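Nitrosopumilus output domain-containing protein (Pyrococcus horikoshii, PDB 2P9X) is of unknown function but binds zinc ions and folds as a small, all-alpha Nitrosopumilus output domain. Local coordinates at residues K3-L8 against L41-P46; M67-K72 against N84-L89. One frame throughout, in Å; residues are numbered along the deposited sequence.

Contact 1 of 2, residues K3-L8 against L41-P46; sequences KGRDIL and LAYDDP. With ACT (acetate ion), chain E.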
loop_
_atom_site.group_PDB
_atom_site.type_symbol
_atom_site.label_atom_id
_atom_site.label_comp_id
_atom_site.label_asym_id
_atom_site.label_seq_id
_atom_site.Cartn_x
_atom_site.Cartn_y
_atom_site.Cartn_z
ATOM N N LYS A 3 -13.270 11.462 28.151
ATOM C CA LYS A 3 -13.275 10.024 28.355
ATOM C C LYS A 3 -13.355 9.306 27.006
ATOM O O LYS A 3 -12.658 8.320 26.777
ATOM C CB LYS A 3 -14.466 9.620 29.236
ATOM C CG LYS A 3 -14.309 10.033 30.696
ATOM C CD LYS A 3 -15.516 9.658 31.548
ATOM C CE LYS A 3 -16.723 10.530 31.243
ATOM N NZ LYS A 3 -17.845 10.248 32.187
ATOM N N GLY A 4 -14.200 9.808 26.109
ATOM C CA GLY A 4 -14.343 9.175 24.807
ATOM C C GLY A 4 -13.112 9.316 23.926
ATOM O O GLY A 4 -12.722 8.377 23.227
ATOM N N ARG A 5 -12.491 10.490 23.962
ATOM C CA ARG A 5 -11.300 10.741 23.155
ATOM C C ARG A 5 -10.168 9.845 23.646
ATOM O O ARG A 5 -9.412 9.284 22.852
ATOM C CB ARG A 5 -10.907 12.215 23.271
ATOM C CG ARG A 5 -9.759 12.684 22.363
ATOM C CD ARG A 5 -9.704 14.211 22.412
ATOM N NE ARG A 5 -8.774 14.834 21.469
ATOM C CZ ARG A 5 -7.497 15.105 21.729
ATOM N NH1 ARG A 5 -6.975 14.794 22.905
ATOM N NH2 ARG A 5 -6.758 15.742 20.828
ATOM N N ASP A 6 -10.054 9.718 24.964
ATOM C CA ASP A 6 -9.021 8.883 25.570
ATOM C C ASP A 6 -9.222 7.416 25.193
ATOM O O ASP A 6 -8.293 6.750 24.739
ATOM C CB ASP A 6 -9.055 9.056 27.094
ATOM C CG ASP A 6 -8.058 8.167 27.810
ATOM O OD1 ASP A 6 -6.900 8.087 27.356
ATOM O OD2 ASP A 6 -8.432 7.565 28.835
ATOM N N ILE A 7 -10.443 6.919 25.361
ATOM C CA ILE A 7 -10.738 5.525 25.049
ATOM C C ILE A 7 -10.549 5.188 23.573
ATOM O O ILE A 7 -9.995 4.137 23.233
ATOM C CB ILE A 7 -12.170 5.157 25.473
ATOM C CG1 ILE A 7 -12.298 5.273 26.993
ATOM C CG2 ILE A 7 -12.493 3.740 25.038
ATOM C CD1 ILE A 7 -13.728 5.161 27.497
ATOM N N LEU A 8 -10.995 6.066 22.685
ATOM C CA LEU A 8 -10.831 5.775 21.263
ATOM C C LEU A 8 -9.358 5.796 20.869
ATOM O O LEU A 8 -8.881 4.898 20.182
ATOM C CB LEU A 8 -11.602 6.776 20.400
ATOM C CG LEU A 8 -11.429 6.560 18.891
ATOM C CD1 LEU A 8 -11.819 5.136 18.528
ATOM C CD2 LEU A 8 -12.280 7.558 18.121
ATOM N N LEU A 41 -6.342 12.405 16.197
ATOM C CA LEU A 41 -7.079 12.980 15.076
ATOM C C LEU A 41 -8.280 12.103 14.732
ATOM O O LEU A 41 -9.272 12.584 14.184
ATOM C CB LEU A 41 -6.173 13.086 13.843
ATOM C CG LEU A 41 -6.818 13.661 12.579
ATOM C CD1 LEU A 41 -7.201 15.119 12.815
ATOM C CD2 LEU A 41 -5.842 13.555 11.412
ATOM N N ALA A 42 -8.179 10.809 15.039
ATOM C CA ALA A 42 -9.267 9.877 14.752
ATOM C C ALA A 42 -10.542 10.332 15.450
ATOM O O ALA A 42 -11.636 10.207 14.904
ATOM C CB ALA A 42 -8.888 8.471 15.199
ATOM N N TYR A 43 -10.393 10.869 16.654
ATOM C CA TYR A 43 -11.538 11.365 17.410
ATOM C C TYR A 43 -11.889 12.797 17.017
ATOM O O TYR A 43 -13.062 13.122 16.816
ATOM C CB TYR A 43 -11.251 11.309 18.915
ATOM C CG TYR A 43 -12.367 11.878 19.772
ATOM C CD1 TYR A 43 -12.476 13.252 19.991
ATOM C CD2 TYR A 43 -13.319 11.043 20.348
ATOM C CE1 TYR A 43 -13.508 13.779 20.768
ATOM C CE2 TYR A 43 -14.355 11.558 21.126
ATOM C CZ TYR A 43 -14.442 12.924 21.331
ATOM O OH TYR A 43 -15.462 13.437 22.107
ATOM N N ASP A 44 -10.876 13.651 16.908
ATOM C CA ASP A 44 -11.104 15.056 16.566
ATOM C C ASP A 44 -11.696 15.299 15.185
ATOM O O ASP A 44 -12.516 16.207 15.007
ATOM C CB ASP A 44 -9.804 15.856 16.693
ATOM C CG ASP A 44 -9.224 15.801 18.087
ATOM O OD1 ASP A 44 -9.998 15.595 19.049
ATOM O OD2 ASP A 44 -7.996 15.983 18.220
ATOM N N ASP A 45 -11.274 14.507 14.207
ATOM C CA ASP A 45 -11.766 14.648 12.844
ATOM C C ASP A 45 -11.623 13.298 12.153
ATOM O O ASP A 45 -10.707 13.092 11.357
ATOM C CB ASP A 45 -10.948 15.707 12.096
ATOM C CG ASP A 45 -11.639 16.194 10.834
ATOM O OD1 ASP A 45 -12.404 15.413 10.229
ATOM O OD2 ASP A 45 -11.403 17.359 10.442
ATOM N N PRO A 46 -12.532 12.356 12.451
ATOM C CA PRO A 46 -12.492 11.019 11.851
ATOM C C PRO A 46 -12.388 10.978 10.330
ATOM O O PRO A 46 -11.657 10.153 9.779
ATOM C CB PRO A 46 -13.765 10.348 12.388
ATOM C CG PRO A 46 -14.661 11.449 12.882
ATOM C CD PRO A 46 -13.692 12.495 13.351
HETATM C C ACT E . -7.835 12.786 26.047
HETATM O O ACT E . -8.324 13.679 25.325
HETATM O OXT ACT E . -8.109 12.625 27.259
HETATM C CH3 ACT E . -6.838 11.818 25.407
#
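G4 backs onto the ring of Y43 where the N-terminal turns of helix 3-19 pack against the short helix 41-44, in an all-alpha domain. With no side chain on G4, its backbone comes right up to the tyrosine: G4 C lies 3.8 Å from Y43 CE2, at an oblique angle to the ring. The side-chain carboxylate of E99, the last residue, ties the two residues together, taking G4 N on OE2 and pairing with Y43 OH through OE1.

R5 comes next and does most of the work. Its CB sits over the centre of one face of the Y43 ring, 3.7 Å from the centroid, a clear CH-pi contact. CG is anti to the backbone N (chi1 -174°) and the chain then runs out extended, passing over the ring toward D44, and the guanidinium finishes almost perpendicular to the ring, at 86°. There it grips the D44 carboxylate side-on: R5 NE donates to D44 OD1 at 2.8 Å and R5 NH2 to D44 OD2 at 2.9 Å. Both bonds are close to straight, and the two groups are nearly coplanar, 19° apart. R5 NH1 turns the other way, to an oxygen of the acetate ion, probably from the crystallisation liquor. With an alanine in place of R5, the D44 carboxylate would probably lose its two-nitrogen charge partner and be free to turn.

S2, a residue seen to bind zinc in this protein, is close by, its OG hydrogen-bonded to R5 N.

One turn on, L8 points at the second segment and brings CD2 to the edge of the tyrosine, 3.9 Å from Y43 CA and 4.0 Å from Y43 CB.

Contact 2 of 2, residues M67-K72 against N84-L89; sequences MVIISK and NSLEEL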
loop_
_atom_site.group_PDB
_atom_site.type_symbol
_atom_site.label_atom_id
_atom_site.label_comp_id
_atom_site.label_asym_id
_atom_site.label_seq_id
_atom_site.Cartn_x
_atom_site.Cartn_y
_atom_site.Cartn_z
ATOM N N MET A 67 -12.235 -1.134 9.893
ATOM C CA MET A 67 -12.961 -2.307 10.371
ATOM C C MET A 67 -12.360 -2.840 11.665
ATOM O O MET A 67 -13.086 -3.198 12.598
ATOM C CB MET A 67 -12.952 -3.393 9.298
ATOM C CG MET A 67 -13.862 -3.061 8.130
ATOM S SD MET A 67 -13.558 -4.082 6.680
ATOM C CE MET A 67 -14.215 -5.653 7.241
ATOM N N VAL A 68 -11.034 -2.894 11.721
ATOM C CA VAL A 68 -10.348 -3.375 12.907
ATOM C C VAL A 68 -10.592 -2.446 14.100
ATOM O O VAL A 68 -10.849 -2.913 15.207
ATOM C CB VAL A 68 -8.836 -3.519 12.641
ATOM C CG1 VAL A 68 -8.096 -3.755 13.941
ATOM C CG2 VAL A 68 -8.593 -4.688 11.686
ATOM N N ILE A 69 -10.541 -1.135 13.876
ATOM C CA ILE A 69 -10.771 -0.190 14.965
ATOM C C ILE A 69 -12.181 -0.335 15.531
ATOM O O ILE A 69 -12.373 -0.365 16.748
ATOM C CB ILE A 69 -10.568 1.277 14.502
ATOM C CG1 ILE A 69 -9.089 1.523 14.195
ATOM C CG2 ILE A 69 -11.060 2.244 15.584
ATOM C CD1 ILE A 69 -8.816 2.861 13.521
ATOM N N ILE A 70 -13.170 -0.421 14.650
ATOM C CA ILE A 70 -14.558 -0.550 15.092
ATOM C C ILE A 70 -14.746 -1.818 15.912
ATOM O O ILE A 70 -15.389 -1.801 16.965
ATOM C CB ILE A 70 -15.521 -0.554 13.885
ATOM C CG1 ILE A 70 -15.451 0.803 13.173
ATOM C CG2 ILE A 70 -16.952 -0.824 14.351
ATOM C CD1 ILE A 70 -16.261 0.878 11.889
ATOM N N SER A 71 -14.166 -2.914 15.434
ATOM C CA SER A 71 -14.263 -4.197 16.121
ATOM C C SER A 71 -13.632 -4.143 17.511
ATOM O O SER A 71 -14.188 -4.674 18.476
ATOM C CB SER A 71 -13.584 -5.289 15.289
ATOM O OG SER A 71 -14.326 -5.568 14.116
ATOM N N LYS A 72 -12.472 -3.503 17.615
ATOM C CA LYS A 72 -11.780 -3.400 18.896
ATOM C C LYS A 72 -12.513 -2.500 19.880
ATOM O O LYS A 72 -12.504 -2.755 21.085
ATOM C CB LYS A 72 -10.359 -2.869 18.698
ATOM C CG LYS A 72 -9.398 -3.859 18.071
ATOM C CD LYS A 72 -9.300 -5.138 18.882
ATOM C CE LYS A 72 -8.475 -6.182 18.143
ATOM N NZ LYS A 72 -7.997 -7.254 19.057
ATOM N N ASN A 84 -20.756 1.624 11.512
ATOM C CA ASN A 84 -20.132 0.926 10.385
ATOM C C ASN A 84 -19.012 1.778 9.770
ATOM O O ASN A 84 -18.365 1.423 8.791
ATOM C CB ASN A 84 -21.214 0.688 9.331
ATOM C CG ASN A 84 -22.350 -0.093 9.938
ATOM O OD1 ASN A 84 -22.184 -1.209 10.414
ATOM N ND2 ASN A 84 -23.564 0.471 9.807
ATOM N N SER A 85 -18.778 2.950 10.353
ATOM C CA SER A 85 -17.732 3.854 9.887
ATOM C C SER A 85 -17.118 4.544 11.101
ATOM O O SER A 85 -17.744 4.622 12.159
ATOM C CB SER A 85 -18.305 4.917 8.949
ATOM O OG SER A 85 -19.101 5.846 9.663
ATOM N N LEU A 86 -15.901 5.051 10.950
ATOM C CA LEU A 86 -15.242 5.727 12.056
ATOM C C LEU A 86 -16.039 6.968 12.479
ATOM O O LEU A 86 -16.102 7.289 13.666
ATOM C CB LEU A 86 -13.813 6.117 11.663
ATOM C CG LEU A 86 -12.919 6.686 12.766
ATOM C CD1 LEU A 86 -12.698 5.639 13.854
ATOM C CD2 LEU A 86 -11.589 7.100 12.163
ATOM N N GLU A 87 -16.649 7.657 11.512
ATOM C CA GLU A 87 -17.440 8.849 11.818
ATOM C C GLU A 87 -18.616 8.482 12.710
ATOM O O GLU A 87 -18.901 9.174 13.693
ATOM C CB GLU A 87 -17.966 9.514 10.541
ATOM C CG GLU A 87 -16.893 10.186 9.715
ATOM C CD GLU A 87 -16.364 9.295 8.612
ATOM O OE1 GLU A 87 -16.335 8.061 8.796
ATOM O OE2 GLU A 87 -15.971 9.839 7.561
ATOM N N GLU A 88 -19.302 7.398 12.364
ATOM C CA GLU A 88 -20.434 6.945 13.163
ATOM C C GLU A 88 -19.948 6.478 14.530
ATOM O O GLU A 88 -20.640 6.646 15.536
ATOM C CB GLU A 88 -21.161 5.793 12.469
ATOM C CG GLU A 88 -21.908 6.198 11.217
ATOM C CD GLU A 88 -22.571 5.021 10.524
ATOM O OE1 GLU A 88 -22.450 3.878 11.020
ATOM O OE2 GLU A 88 -23.213 5.244 9.478
ATOM N N LEU A 89 -18.752 5.888 14.564
ATOM C CA LEU A 89 -18.184 5.391 15.813
ATOM C C LEU A 89 -17.918 6.535 16.787
ATOM O O LEU A 89 -18.206 6.426 17.982
ATOM C CB LEU A 89 -16.881 4.630 15.541
ATOM C CG LEU A 89 -16.229 3.947 16.747
ATOM C CD1 LEU A 89 -17.107 2.793 17.226
ATOM C CD2 LEU A 89 -14.840 3.443 16.369
#
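The peptide group joining N84 to S85 is the flat surface met here: the CD1 methyl of I70 lies over one of its faces, 3.6 Å from both N84 C and S85 N. At another point of this turn the carboxylate of E88 is approached from its anti side and well out of its plane by N84 N, which donates to E88 OE1 at 2.9 Å. The turn leads into helix 86-97. S85 is its N-cap, with S85 OG accepting from E88 N at 3.1 Å, and L86 N is taken up by E66, on the same helix as I70.

I70 reaches the peptide because CG1 is anti to the carbonyl carbon (chi1 -64°) and CD1 continues the chain outward. On the way, I70 CG1 slides past the L89 side chain, which runs in the opposite direction, and comes within 4.2 Å of L89 CD2. I69 brings its other branch: the CG2 methyl is anti to the backbone N and is met by two leucine methyls one turn apart, L86 CD1 at 4.1 Å and L89 CD2 at 4.0 Å. L89 CD2 therefore touches both isoleucines.

This joins helix 59-76 to the start of helix 86-97, the chain having looped back between them. Helix 3-19 also contributes to the core, with I12 against I69. Elsewhere on helix 59-76, M67 packs on V68 of a second subunit, and K72 forms a salt bridge with the zinc-binding E18.

Between the two segments the contact is van der Waals packing of isoleucine carbons on leucine methyls and on a peptide face. S85 OG and E88 OE1 hold the turn, and the bond from L86 N to E66 both takes up an NH at the helix start and ties it to helix 59-76.

Contact 1 closes before contact 2 opens along the chain, and their centres are 12 Å apart inside the same output domain. They share no helix, yet they touch directly. P46, where helix 46-57 starts, lays its ring on L86 and E87, with P46 CB 3.8 Å from L86 CG. L8 of helix 3-19 meets L89 of helix 86-97, with L8 CD1 4.1 Å from L89 CD2. Helix 86-97 therefore connects the two: its first turns face helix 59-76, L8 on helix 3-19 and the start of helix 46-57. The buried leucines, isoleucines and Y43 form one continuous core, with the R5–D44 salt bridge at its outer margin.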